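Local coordinates for protein putative modification methylase (Thermus thermophilus, PDB 2ZIG) that probably methylates cytosine at N4 in DNA, using S-adenosyl-L-methionine as methyl donor, as a member of the N(4)/N(6)-methyltransferase family, at residues 36-42 against 85-89; 132-138 against 203-209; 186-190 against 234-238; 225-230 against 252-258. One frame throughout, in Å; residues are numbered along the deposited sequence.

Interaction 1 (36-42 against 85-89); sequences FPEASVH and RLLVP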
loop_
_atom_site.group_PDB
_atom_site.type_symbol
_atom_site.label_atom_id
_atom_site.label_comp_id
_atom_site.label_asym_id
_atom_site.label_seq_id
_atom_site.Cartn_x
_atom_site.Cartn_y
_atom_site.Cartn_z
ATOM N N PHE B 36 16.844 -24.292 9.458
ATOM C CA PHE B 36 18.049 -23.518 9.162
ATOM C C PHE B 36 18.446 -22.716 10.398
ATOM O O PHE B 36 17.587 -22.277 11.162
ATOM C CB PHE B 36 17.825 -22.540 7.998
ATOM C CG PHE B 36 17.469 -23.201 6.699
ATOM C CD1 PHE B 36 17.939 -24.473 6.390
ATOM C CD2 PHE B 36 16.691 -22.529 5.763
ATOM C CE1 PHE B 36 17.640 -25.070 5.162
ATOM C CE2 PHE B 36 16.387 -23.113 4.534
ATOM C CZ PHE B 36 16.862 -24.387 4.232
ATOM N N PRO B 37 19.758 -22.504 10.599
ATOM C CA PRO B 37 20.282 -21.752 11.746
ATOM C C PRO B 37 19.870 -20.285 11.737
ATOM O O PRO B 37 19.775 -19.662 10.677
ATOM C CB PRO B 37 21.789 -21.930 11.614
ATOM C CG PRO B 37 21.979 -22.023 10.130
ATOM C CD PRO B 37 20.849 -22.921 9.700
ATOM N N GLU B 38 19.636 -19.738 12.925
ATOM C CA GLU B 38 19.232 -18.348 13.073
ATOM C C GLU B 38 20.292 -17.377 12.573
ATOM O O GLU B 38 21.475 -17.699 12.527
ATOM C CB GLU B 38 18.923 -18.046 14.537
ATOM C CG GLU B 38 18.625 -16.579 14.813
ATOM C CD GLU B 38 18.483 -16.279 16.293
ATOM O OE1 GLU B 38 19.399 -16.649 17.061
ATOM O OE2 GLU B 38 17.465 -15.671 16.685
ATOM N N ALA B 39 19.849 -16.183 12.200
ATOM C CA ALA B 39 20.730 -15.136 11.706
ATOM C C ALA B 39 21.707 -15.626 10.648
ATOM O O ALA B 39 22.877 -15.259 10.668
ATOM C CB ALA B 39 21.490 -14.515 12.861
ATOM N N SER B 40 21.226 -16.449 9.721
ATOM C CA SER B 40 22.072 -16.968 8.658
ATOM C C SER B 40 21.688 -16.435 7.273
ATOM O O SER B 40 22.349 -16.752 6.287
ATOM C CB SER B 40 22.015 -18.498 8.638
ATOM O OG SER B 40 20.700 -18.965 8.376
ATOM N N VAL B 41 20.624 -15.635 7.197
ATOM C CA VAL B 41 20.164 -15.089 5.917
ATOM C C VAL B 41 20.224 -13.566 5.905
ATOM O O VAL B 41 19.829 -12.910 6.867
ATOM C CB VAL B 41 18.724 -15.552 5.605
ATOM C CG1 VAL B 41 18.196 -14.835 4.369
ATOM C CG2 VAL B 41 18.708 -17.055 5.384
ATOM N N HIS B 42 20.707 -13.008 4.800
ATOM C CA HIS B 42 20.855 -11.560 4.685
ATOM C C HIS B 42 19.688 -10.825 4.038
ATOM O O HIS B 42 19.369 -9.706 4.424
ATOM C CB HIS B 42 22.136 -11.248 3.912
ATOM C CG HIS B 42 23.340 -11.939 4.465
ATOM N ND1 HIS B 42 23.879 -11.622 5.694
ATOM C CD2 HIS B 42 24.068 -12.975 3.989
ATOM C CE1 HIS B 42 24.887 -12.435 5.951
ATOM N NE2 HIS B 42 25.023 -13.266 4.934
ATOM N N ARG B 85 13.585 -14.953 12.023
ATOM C CA ARG B 85 14.592 -15.638 12.812
ATOM C C ARG B 85 15.855 -15.903 11.991
ATOM O O ARG B 85 16.972 -15.796 12.498
ATOM C CB ARG B 85 14.007 -16.950 13.336
ATOM C CG ARG B 85 14.664 -17.470 14.586
ATOM C CD ARG B 85 15.484 -18.689 14.279
ATOM N NE ARG B 85 14.711 -19.682 13.543
ATOM C CZ ARG B 85 15.234 -20.793 13.041
ATOM N NH1 ARG B 85 16.525 -21.046 13.206
ATOM N NH2 ARG B 85 14.476 -21.640 12.355
ATOM N N LEU B 86 15.669 -16.248 10.721
ATOM C CA LEU B 86 16.783 -16.526 9.825
ATOM C C LEU B 86 17.548 -15.255 9.454
ATOM O O LEU B 86 18.771 -15.258 9.321
ATOM C CB LEU B 86 16.263 -17.198 8.550
ATOM C CG LEU B 86 16.046 -18.712 8.503
ATOM C CD1 LEU B 86 15.542 -19.228 9.829
ATOM C CD2 LEU B 86 15.067 -19.035 7.390
ATOM N N LEU B 87 16.816 -14.166 9.286
ATOM C CA LEU B 87 17.409 -12.888 8.914
ATOM C C LEU B 87 18.450 -12.408 9.931
ATOM O O LEU B 87 18.278 -12.580 11.147
ATOM C CB LEU B 87 16.292 -11.850 8.785
ATOM C CG LEU B 87 16.153 -10.970 7.539
ATOM C CD1 LEU B 87 16.231 -11.796 6.264
ATOM C CD2 LEU B 87 14.819 -10.231 7.625
ATOM N N VAL B 88 19.537 -11.824 9.434
ATOM C CA VAL B 88 20.561 -11.285 10.314
ATOM C C VAL B 88 20.060 -9.896 10.676
ATOM O O VAL B 88 19.402 -9.240 9.868
ATOM C CB VAL B 88 21.930 -11.147 9.608
ATOM C CG1 VAL B 88 22.395 -12.494 9.098
ATOM C CG2 VAL B 88 21.837 -10.142 8.465
ATOM N N PRO B 89 20.352 -9.425 11.898
ATOM C CA PRO B 89 19.886 -8.089 12.280
ATOM C C PRO B 89 20.219 -7.076 11.199
ATOM O O PRO B 89 21.353 -7.011 10.737
ATOM C CB PRO B 89 20.643 -7.825 13.577
ATOM C CG PRO B 89 20.687 -9.202 14.194
ATOM C CD PRO B 89 21.068 -10.077 13.008
#
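Arg85, its chain bent at chi2 and chi3, crosses the side chain of Glu38 at a slant and brings its guanidinium to the backbone of Phe36: NH1 donates to Phe36 O at 2.6 Å, in the plane of that carbonyl, but the bond is bent (132°) and the oxygen is tilted from the guanidinium plane. Its CD packs on Glu38 CB, 3.5 Å away, so the two residues meet through methylenes, while the charge of Arg85 is answered by Glu82. The guanidinium lies with one face on Leu86 CD1, and Leu86 sends its other methyl, CD2, to the edge of the Phe36 ring. With an alanine here, Phe36 O is likely to lose this donor, Glu82 its ion-pair mate and the Leu86 methyl its flat cover. Helix 66-86 ends here and passes into a short parallel pairing, Val41 beside Leu87, at the entrance to strand 41-46 of the Rossmann-like methyltransferase sheet. Ala39 N donates almost straight (174°) to Arg85 O, Val41 N reaches Leu86 O, and Val88 N returns a bond to Val41 O. Branched Val41 suits this buried place: CG1, anti to its backbone N (chi1 173°), faces Leu87 CD1 while CG2 rests 4.0 Å from Leu86 CB.

Interaction 2 (132-138 against 203-209); sequences NPIIWHK and QIWDDIP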
loop_
_atom_site.group_PDB
_atom_site.type_symbol
_atom_site.label_atom_id
_atom_site.label_comp_id
_atom_site.label_asym_id
_atom_site.label_seq_id
_atom_site.Cartn_x
_atom_site.Cartn_y
_atom_site.Cartn_z
ATOM N N ASN B 132 9.245 2.004 3.792
ATOM C CA ASN B 132 8.370 2.384 2.700
ATOM C C ASN B 132 8.437 1.364 1.573
ATOM O O ASN B 132 9.507 0.900 1.192
ATOM C CB ASN B 132 8.734 3.770 2.163
ATOM C CG ASN B 132 7.936 4.865 2.822
ATOM O OD1 ASN B 132 6.773 4.667 3.165
ATOM N ND2 ASN B 132 8.544 6.029 2.992
ATOM N N PRO B 133 7.284 0.988 1.030
ATOM C CA PRO B 133 7.344 0.012 -0.056
ATOM C C PRO B 133 7.719 0.749 -1.315
ATOM O O PRO B 133 7.777 1.981 -1.328
ATOM C CB PRO B 133 5.914 -0.494 -0.133
ATOM C CG PRO B 133 5.149 0.766 0.130
ATOM C CD PRO B 133 5.890 1.356 1.325
ATOM N N ILE B 134 7.981 -0.019 -2.365
ATOM C CA ILE B 134 8.272 0.539 -3.672
ATOM C C ILE B 134 7.060 0.111 -4.512
ATOM O O ILE B 134 6.580 -1.026 -4.396
ATOM C CB ILE B 134 9.570 -0.038 -4.276
ATOM C CG1 ILE B 134 10.788 0.595 -3.590
ATOM C CG2 ILE B 134 9.611 0.235 -5.782
ATOM C CD1 ILE B 134 12.129 -0.007 -4.011
ATOM N N ILE B 135 6.551 1.036 -5.319
ATOM C CA ILE B 135 5.404 0.765 -6.162
ATOM C C ILE B 135 5.870 0.267 -7.514
ATOM O O ILE B 135 6.563 0.970 -8.236
ATOM C CB ILE B 135 4.543 2.028 -6.400
ATOM C CG1 ILE B 135 4.014 2.561 -5.068
ATOM C CG2 ILE B 135 3.371 1.691 -7.349
ATOM C CD1 ILE B 135 3.384 1.489 -4.193
ATOM N N TRP B 136 5.494 -0.954 -7.856
ATOM C CA TRP B 136 5.868 -1.484 -9.147
ATOM C C TRP B 136 4.760 -1.187 -10.141
ATOM O O TRP B 136 3.726 -1.856 -10.138
ATOM C CB TRP B 136 6.091 -2.992 -9.061
ATOM C CG TRP B 136 6.368 -3.625 -10.395
ATOM C CD1 TRP B 136 6.961 -3.037 -11.486
ATOM C CD2 TRP B 136 6.116 -4.985 -10.760
ATOM N NE1 TRP B 136 7.093 -3.956 -12.501
ATOM C CE2 TRP B 136 6.581 -5.157 -12.083
ATOM C CE3 TRP B 136 5.543 -6.078 -10.094
ATOM C CZ2 TRP B 136 6.488 -6.378 -12.754
ATOM C CZ3 TRP B 136 5.452 -7.295 -10.763
ATOM C CH2 TRP B 136 5.922 -7.432 -12.079
ATOM N N HIS B 137 4.968 -0.178 -10.985
ATOM C CA HIS B 137 3.972 0.163 -11.989
ATOM C C HIS B 137 4.164 -0.863 -13.091
ATOM O O HIS B 137 4.941 -0.678 -14.026
ATOM C CB HIS B 137 4.177 1.582 -12.517
ATOM C CG HIS B 137 2.969 2.140 -13.198
ATOM N ND1 HIS B 137 2.921 3.421 -13.704
ATOM C CD2 HIS B 137 1.754 1.595 -13.441
ATOM C CE1 HIS B 137 1.728 3.640 -14.227
ATOM N NE2 HIS B 137 1.001 2.548 -14.080
ATOM N N LYS B 138 3.452 -1.963 -12.915
ATOM C CA LYS B 138 3.476 -3.127 -13.783
ATOM C C LYS B 138 2.921 -2.829 -15.167
ATOM O O LYS B 138 3.608 -3.001 -16.170
ATOM C CB LYS B 138 2.644 -4.229 -13.116
ATOM C CG LYS B 138 3.017 -5.664 -13.429
ATOM C CD LYS B 138 2.104 -6.608 -12.634
ATOM C CE LYS B 138 2.418 -8.081 -12.878
ATOM N NZ LYS B 138 2.187 -8.519 -14.287
ATOM N N GLN B 203 10.727 5.577 -5.159
ATOM C CA GLN B 203 9.558 4.853 -4.701
ATOM C C GLN B 203 8.670 4.231 -5.775
ATOM O O GLN B 203 7.825 3.399 -5.465
ATOM C CB GLN B 203 8.728 5.739 -3.753
ATOM C CG GLN B 203 7.532 5.015 -3.150
ATOM C CD GLN B 203 7.095 5.568 -1.801
ATOM O OE1 GLN B 203 7.032 6.778 -1.595
ATOM N NE2 GLN B 203 6.770 4.674 -0.887
ATOM N N ILE B 204 8.859 4.612 -7.033
ATOM C CA ILE B 204 8.046 4.032 -8.100
ATOM C C ILE B 204 8.914 3.524 -9.252
ATOM O O ILE B 204 9.776 4.246 -9.763
ATOM C CB ILE B 204 7.017 5.065 -8.640
ATOM C CG1 ILE B 204 6.093 5.503 -7.503
ATOM C CG2 ILE B 204 6.174 4.453 -9.770
ATOM C CD1 ILE B 204 5.032 6.517 -7.917
ATOM N N TRP B 205 8.709 2.263 -9.624
ATOM C CA TRP B 205 9.440 1.655 -10.733
ATOM C C TRP B 205 8.454 1.496 -11.886
ATOM O O TRP B 205 7.516 0.700 -11.800
ATOM C CB TRP B 205 9.993 0.277 -10.341
ATOM C CG TRP B 205 11.144 0.326 -9.366
ATOM C CD1 TRP B 205 11.785 1.444 -8.909
ATOM C CD2 TRP B 205 11.809 -0.792 -8.762
ATOM N NE1 TRP B 205 12.804 1.093 -8.065
ATOM C CE2 TRP B 205 12.844 -0.272 -7.955
ATOM C CE3 TRP B 205 11.631 -2.183 -8.822
ATOM C CZ2 TRP B 205 13.706 -1.099 -7.206
ATOM C CZ3 TRP B 205 12.481 -3.002 -8.081
ATOM C CH2 TRP B 205 13.507 -2.456 -7.282
ATOM N N ASP B 206 8.660 2.247 -12.962
ATOM C CA ASP B 206 7.754 2.169 -14.105
ATOM C C ASP B 206 8.456 1.714 -15.372
ATOM O O ASP B 206 7.880 1.772 -16.464
ATOM C CB ASP B 206 7.092 3.531 -14.342
ATOM C CG ASP B 206 8.080 4.598 -14.780
ATOM O OD1 ASP B 206 9.303 4.355 -14.712
ATOM O OD2 ASP B 206 7.631 5.691 -15.184
ATOM N N ASP B 207 9.690 1.246 -15.223
ATOM C CA ASP B 207 10.478 0.800 -16.368
ATOM C C ASP B 207 10.622 -0.719 -16.465
ATOM O O ASP B 207 11.492 -1.213 -17.178
ATOM C CB ASP B 207 11.864 1.442 -16.318
ATOM C CG ASP B 207 12.616 1.117 -15.033
ATOM O OD1 ASP B 207 11.975 0.688 -14.046
ATOM O OD2 ASP B 207 13.853 1.304 -15.003
ATOM N N ILE B 208 9.781 -1.457 -15.745
ATOM C CA ILE B 208 9.829 -2.913 -15.791
ATOM C C ILE B 208 8.410 -3.461 -15.926
ATOM O O ILE B 208 7.725 -3.697 -14.927
ATOM C CB ILE B 208 10.458 -3.508 -14.519
ATOM C CG1 ILE B 208 11.860 -2.947 -14.306
ATOM C CG2 ILE B 208 10.521 -5.020 -14.640
ATOM C CD1 ILE B 208 12.500 -3.425 -13.015
ATOM N N PRO B 209 7.950 -3.669 -17.168
ATOM C CA PRO B 209 6.601 -4.186 -17.419
ATOM C C PRO B 209 6.377 -5.627 -16.988
ATOM O O PRO B 209 7.312 -6.433 -16.950
ATOM C CB PRO B 209 6.439 -4.002 -18.924
ATOM C CG PRO B 209 7.844 -4.169 -19.429
ATOM C CD PRO B 209 8.639 -3.363 -18.434
HETATM O O HOH W 1 4.416 4.952 1.613
HETATM O O HOH W 2 6.344 -1.136 -16.743
#
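Ile134 lays its CG2 methyl over one face of the Trp205 indole, 3.8 Å from the centroid of the five-membered ring and only 5° off its normal, a CH-pi contact; CD1 of the same isoleucine continues along to Trp205 CZ2. The two strands run parallel, 129-137 beside the short outermost strand 204-205 of the chain's mixed sheet. Their backbone bonds alternate: Ile135 N donates to Gln203 O at 2.7 Å, Trp205 N to Ile135 O, and His137 N to Trp205 O. On the sheet face opposite Trp136 and Trp205, Ile135 CB meets Ile204 CG1 at 4.0 Å, beta-branched residues suited to a buried strand pair. Gln203 extends its chain so that NE2 reaches Pro133 O, a carbonyl 2.9 Å away and 17° out of the amide plane, while OE1 takes a hydrogen bond from Glu166 N of the second subunit; one amide thus serves both the sheet and the dimer. Trp136, paired with Trp205, has CG anti to its backbone N (chi1 175°), which carries its indole to the loop past strand 204-205, and Lys138 CG covers one ring face. Trp136 NE1 donates in the indole plane to Ile208 O, a very short 2.5 Å.

Interaction 3 (186-190 against 234-238); sequences QREKS and FVGDV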
loop_
_atom_site.group_PDB
_atom_site.type_symbol
_atom_site.label_atom_id
_atom_site.label_comp_id
_atom_site.label_asym_id
_atom_site.label_seq_id
_atom_site.Cartn_x
_atom_site.Cartn_y
_atom_site.Cartn_z
ATOM N N GLN B 186 33.465 -6.186 -0.205
ATOM C CA GLN B 186 32.025 -6.357 -0.364
ATOM C C GLN B 186 31.407 -5.012 -0.728
ATOM O O GLN B 186 30.551 -4.926 -1.609
ATOM C CB GLN B 186 31.378 -6.902 0.912
ATOM C CG GLN B 186 31.347 -8.430 0.992
ATOM C CD GLN B 186 30.548 -8.938 2.180
ATOM O OE1 GLN B 186 30.709 -8.450 3.296
ATOM N NE2 GLN B 186 29.689 -9.925 1.946
ATOM N N ARG B 187 31.857 -3.963 -0.052
ATOM C CA ARG B 187 31.357 -2.626 -0.317
ATOM C C ARG B 187 31.786 -2.206 -1.721
ATOM O O ARG B 187 30.978 -1.715 -2.512
ATOM C CB ARG B 187 31.914 -1.651 0.715
ATOM C CG ARG B 187 31.508 -1.967 2.147
ATOM C CD ARG B 187 32.137 -0.964 3.091
ATOM N NE ARG B 187 31.849 0.398 2.656
ATOM C CZ ARG B 187 32.626 1.449 2.900
ATOM N NH1 ARG B 187 32.272 2.647 2.457
ATOM N NH2 ARG B 187 33.759 1.302 3.576
ATOM N N GLU B 188 33.063 -2.418 -2.026
ATOM C CA GLU B 188 33.608 -2.072 -3.332
ATOM C C GLU B 188 32.938 -2.810 -4.479
ATOM O O GLU B 188 32.700 -2.229 -5.532
ATOM C CB GLU B 188 35.111 -2.356 -3.368
ATOM C CG GLU B 188 35.948 -1.254 -2.756
ATOM C CD GLU B 188 37.419 -1.603 -2.675
ATOM O OE1 GLU B 188 38.234 -0.665 -2.546
ATOM O OE2 GLU B 188 37.760 -2.808 -2.728
ATOM N N LYS B 189 32.638 -4.089 -4.278
ATOM C CA LYS B 189 32.016 -4.904 -5.323
ATOM C C LYS B 189 30.495 -4.754 -5.397
ATOM O O LYS B 189 29.868 -5.203 -6.357
ATOM C CB LYS B 189 32.349 -6.383 -5.102
ATOM C CG LYS B 189 33.823 -6.750 -5.240
ATOM C CD LYS B 189 34.226 -6.916 -6.693
ATOM C CE LYS B 189 35.622 -7.514 -6.805
ATOM N NZ LYS B 189 35.727 -8.820 -6.081
ATOM N N SER B 190 29.906 -4.121 -4.388
ATOM C CA SER B 190 28.461 -3.956 -4.346
ATOM C C SER B 190 28.024 -2.517 -4.525
ATOM O O SER B 190 26.835 -2.243 -4.671
ATOM C CB SER B 190 27.920 -4.479 -3.017
ATOM O OG SER B 190 28.410 -5.778 -2.754
ATOM N N PHE B 234 24.865 -7.751 -0.269
ATOM C CA PHE B 234 26.230 -7.551 -0.750
ATOM C C PHE B 234 26.711 -8.817 -1.438
ATOM O O PHE B 234 26.197 -9.906 -1.170
ATOM C CB PHE B 234 27.169 -7.244 0.422
ATOM C CG PHE B 234 26.931 -5.908 1.057
ATOM C CD1 PHE B 234 27.434 -4.750 0.476
ATOM C CD2 PHE B 234 26.191 -5.805 2.234
ATOM C CE1 PHE B 234 27.208 -3.504 1.059
ATOM C CE2 PHE B 234 25.958 -4.563 2.825
ATOM C CZ PHE B 234 26.469 -3.410 2.234
ATOM N N VAL B 235 27.689 -8.681 -2.327
ATOM C CA VAL B 235 28.244 -9.847 -3.001
ATOM C C VAL B 235 28.614 -10.830 -1.886
ATOM O O VAL B 235 29.132 -10.425 -0.847
ATOM C CB VAL B 235 29.516 -9.478 -3.804
ATOM C CG1 VAL B 235 30.130 -10.715 -4.408
ATOM C CG2 VAL B 235 29.166 -8.489 -4.901
ATOM N N GLY B 236 28.327 -12.110 -2.081
ATOM C CA GLY B 236 28.644 -13.086 -1.053
ATOM C C GLY B 236 27.521 -13.362 -0.060
ATOM O O GLY B 236 27.508 -14.424 0.565
ATOM N N ASP B 237 26.584 -12.423 0.100
ATOM C CA ASP B 237 25.458 -12.614 1.020
ATOM C C ASP B 237 24.555 -13.764 0.582
ATOM O O ASP B 237 24.620 -14.225 -0.563
ATOM C CB ASP B 237 24.580 -11.362 1.103
ATOM C CG ASP B 237 25.233 -10.222 1.851
ATOM O OD1 ASP B 237 26.279 -10.435 2.507
ATOM O OD2 ASP B 237 24.680 -9.103 1.791
ATOM N N VAL B 238 23.702 -14.209 1.500
ATOM C CA VAL B 238 22.754 -15.285 1.244
ATOM C C VAL B 238 21.383 -14.668 0.956
ATOM O O VAL B 238 20.844 -13.922 1.779
ATOM C CB VAL B 238 22.615 -16.227 2.469
ATOM C CG1 VAL B 238 21.601 -17.329 2.165
ATOM C CG2 VAL B 238 23.976 -16.833 2.827
HETATM O O HOH W 3 27.726 -12.429 3.153
#
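Gln186 reaches out from helix 184-190 to the turn that precedes strand 238-241. Its CB starts an extended chain; CG passes 3.5 Å from Val235 O, CD lies near Phe234 CB, and at the tip NE2 donates to Val235 O at 2.9 Å, nearly in line with the carbonyl and in the plane of the amide. OE1 turns back to Thr183 N, so both ends of the amide are held and its rotation is fixed. The turn it grips is a type II beta turn from Phe234 to Asp237, with glycine at its third position, where the positive phi suits Gly236. One helical turn on, Ser190 OG gives its proton to Gln186 O and accepts from Val235 N at 3.0 Å, while its CB sits 3.5 Å from Phe234 CD1. Val235 CG2 adds an apolar touch on Lys189 CB. Both polar backbone atoms of Val235 are thus met by neutral side chains of the helix, with no ion pair between Gln186 or Ser190 and the turn.

Interaction 4 (225-230 against 252-258); sequences AERLVR and AAARWGR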
loop_
_atom_site.group_PDB
_atom_site.type_symbol
_atom_site.label_atom_id
_atom_site.label_comp_id
_atom_site.label_asym_id
_atom_site.label_seq_id
_atom_site.Cartn_x
_atom_site.Cartn_y
_atom_site.Cartn_z
ATOM N N ALA B 225 13.939 -8.744 -9.762
ATOM C CA ALA B 225 14.633 -9.441 -8.682
ATOM C C ALA B 225 16.101 -9.015 -8.622
ATOM O O ALA B 225 16.655 -8.802 -7.540
ATOM C CB ALA B 225 14.529 -10.955 -8.872
ATOM N N GLU B 226 16.738 -8.884 -9.783
ATOM C CA GLU B 226 18.146 -8.494 -9.799
ATOM C C GLU B 226 18.342 -7.123 -9.176
ATOM O O GLU B 226 19.316 -6.886 -8.480
ATOM C CB GLU B 226 18.697 -8.503 -11.223
ATOM C CG GLU B 226 18.739 -9.881 -11.834
ATOM C CD GLU B 226 19.202 -9.860 -13.269
ATOM O OE1 GLU B 226 18.672 -9.035 -14.043
ATOM O OE2 GLU B 226 20.082 -10.667 -13.632
ATOM N N ARG B 227 17.409 -6.220 -9.435
ATOM C CA ARG B 227 17.481 -4.872 -8.892
ATOM C C ARG B 227 17.416 -4.924 -7.357
ATOM O O ARG B 227 18.182 -4.250 -6.673
ATOM C CB ARG B 227 16.328 -4.044 -9.473
ATOM C CG ARG B 227 16.417 -2.551 -9.256
ATOM C CD ARG B 227 15.342 -1.803 -10.069
ATOM N NE ARG B 227 15.637 -1.749 -11.503
ATOM C CZ ARG B 227 14.952 -1.021 -12.386
ATOM N NH1 ARG B 227 13.914 -0.281 -11.992
ATOM N NH2 ARG B 227 15.327 -1.000 -13.661
ATOM N N LEU B 228 16.521 -5.744 -6.818
ATOM C CA LEU B 228 16.378 -5.856 -5.368
ATOM C C LEU B 228 17.633 -6.458 -4.731
ATOM O O LEU B 228 18.123 -5.958 -3.717
ATOM C CB LEU B 228 15.134 -6.690 -5.028
ATOM C CG LEU B 228 13.824 -5.988 -5.431
ATOM C CD1 LEU B 228 12.629 -6.951 -5.332
ATOM C CD2 LEU B 228 13.618 -4.758 -4.525
ATOM N N VAL B 229 18.162 -7.518 -5.337
ATOM C CA VAL B 229 19.369 -8.144 -4.820
ATOM C C VAL B 229 20.497 -7.111 -4.749
ATOM O O VAL B 229 21.156 -6.972 -3.719
ATOM C CB VAL B 229 19.824 -9.326 -5.711
ATOM C CG1 VAL B 229 21.204 -9.820 -5.267
ATOM C CG2 VAL B 229 18.824 -10.466 -5.620
ATOM N N ARG B 230 20.704 -6.373 -5.837
ATOM C CA ARG B 230 21.768 -5.370 -5.880
ATOM C C ARG B 230 21.578 -4.248 -4.872
ATOM O O ARG B 230 22.553 -3.670 -4.392
ATOM C CB ARG B 230 21.874 -4.770 -7.282
ATOM C CG ARG B 230 22.179 -5.800 -8.365
ATOM C CD ARG B 230 22.344 -5.128 -9.703
ATOM N NE ARG B 230 23.426 -4.150 -9.665
ATOM C CZ ARG B 230 23.633 -3.234 -10.601
ATOM N NH1 ARG B 230 22.823 -3.168 -11.654
ATOM N NH2 ARG B 230 24.652 -2.391 -10.485
ATOM N N ALA B 252 18.436 -14.461 -10.054
ATOM C CA ALA B 252 18.856 -13.072 -9.894
ATOM C C ALA B 252 20.008 -13.009 -8.899
ATOM O O ALA B 252 20.977 -12.294 -9.105
ATOM C CB ALA B 252 17.695 -12.220 -9.395
ATOM N N ALA B 253 19.898 -13.766 -7.820
ATOM C CA ALA B 253 20.939 -13.788 -6.797
ATOM C C ALA B 253 22.270 -14.314 -7.348
ATOM O O ALA B 253 23.310 -13.667 -7.221
ATOM C CB ALA B 253 20.487 -14.646 -5.626
ATOM N N ALA B 254 22.231 -15.482 -7.973
ATOM C CA ALA B 254 23.440 -16.082 -8.519
ATOM C C ALA B 254 24.094 -15.256 -9.626
ATOM O O ALA B 254 25.320 -15.195 -9.719
ATOM C CB ALA B 254 23.138 -17.477 -9.023
ATOM N N ARG B 255 23.289 -14.621 -10.469
ATOM C CA ARG B 255 23.854 -13.817 -11.554
ATOM C C ARG B 255 24.633 -12.632 -11.010
ATOM O O ARG B 255 25.489 -12.087 -11.697
ATOM C CB ARG B 255 22.756 -13.317 -12.491
ATOM C CG ARG B 255 22.123 -14.394 -13.353
ATOM C CD ARG B 255 20.861 -13.859 -14.009
ATOM N NE ARG B 255 21.129 -12.743 -14.907
ATOM C CZ ARG B 255 21.587 -12.885 -16.146
ATOM N NH1 ARG B 255 21.810 -11.822 -16.912
ATOM N NH2 ARG B 255 21.814 -14.101 -16.624
ATOM N N TRP B 256 24.345 -12.245 -9.770
ATOM C CA TRP B 256 25.032 -11.112 -9.152
ATOM C C TRP B 256 25.984 -11.438 -8.006
ATOM O O TRP B 256 26.205 -10.622 -7.119
ATOM C CB TRP B 256 24.007 -10.062 -8.712
ATOM C CG TRP B 256 23.467 -9.364 -9.894
ATOM C CD1 TRP B 256 22.426 -9.769 -10.682
ATOM C CD2 TRP B 256 24.070 -8.256 -10.568
ATOM N NE1 TRP B 256 22.357 -8.990 -11.811
ATOM C CE2 TRP B 256 23.355 -8.056 -11.768
ATOM C CE3 TRP B 256 25.149 -7.416 -10.275
ATOM C CZ2 TRP B 256 23.688 -7.053 -12.679
ATOM C CZ3 TRP B 256 25.480 -6.413 -11.182
ATOM C CH2 TRP B 256 24.751 -6.245 -12.369
ATOM N N GLY B 257 26.559 -12.634 -8.026
ATOM C CA GLY B 257 27.503 -12.989 -6.984
ATOM C C GLY B 257 26.974 -13.157 -5.568
ATOM O O GLY B 257 27.731 -13.009 -4.613
ATOM N N ARG B 258 25.684 -13.444 -5.420
ATOM C CA ARG B 258 25.107 -13.693 -4.099
ATOM C C ARG B 258 24.809 -15.188 -4.036
ATOM O O ARG B 258 24.613 -15.821 -5.072
ATOM C CB ARG B 258 23.798 -12.921 -3.892
ATOM C CG ARG B 258 23.969 -11.503 -3.393
ATOM C CD ARG B 258 24.578 -10.607 -4.448
ATOM N NE ARG B 258 24.493 -9.206 -4.059
ATOM C CZ ARG B 258 25.056 -8.210 -4.734
ATOM N NH1 ARG B 258 25.752 -8.466 -5.836
ATOM N NH2 ARG B 258 24.910 -6.958 -4.315
HETATM O O HOH W 4 25.027 -4.178 -5.214
#
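Ala225 and Ala252 meet methyl to methyl, their CB atoms 3.4 Å apart, closer than usual for carbons; with alanines at this point, helices 222-232 and 248-255 come together closely. Both helices pack on the sheet of the Rossmann-like methyltransferase fold, and Ala225 lies beside Thr248, an S-adenosyl-L-methionine-binding residue. Next to the alanine pair, Val229 spreads its two methyls, CG2 toward Ala253 and CG1 onto Arg258 CD at 3.6 Å. Farther out, Arg230 CD sits over the Trp256 six-membered ring, 3.5 Å from its centroid, and the guanidinium beyond is stacked flat on the indole, planes 2° apart, in an off-centre cation-pi contact. A leucine at Trp256 would probably deprive the Arg230 guanidinium of its flat aromatic support and leave it freer to turn. At the indole's edge, NE1 makes a weak bond to Glu226 OE2; that same oxygen takes the salt bridge from Arg255 NE at 2.7 Å, in the guanidinium plane. The second helix closes with a Schellman motif, Gly257 supplying the positive phi, after which Arg258 folds back and its NH1 donates to Trp256 O at a very short 2.5 Å, in the plane of both groups.

How the interactions relate
From the N terminus, interaction 1 comes first, closing a loop of 42 residues that contains most of helix 66-86 and joins its end to the start of strand 41-46. It is complete before the others begin. Interaction 2 then sets outermost strand 204-205 beside strand 129-137. It crosses interaction 3, since 186-190 falls between its segments while 234-238 lies beyond 203-209. Interaction 3 brings helix 184-190 to the loop before strand 238-241 across 43 residues; interaction 4, which crosses it, joins helices 222-232 and 248-255 across 21. Val238 O faces His42 N, linking interactions 1 and 3; Gly236 N faces Gly257 O, linking 3 and 4; the Asp207-Arg227 salt bridge ties 2 to 4. Interactions 2 and 3 also touch the second subunit.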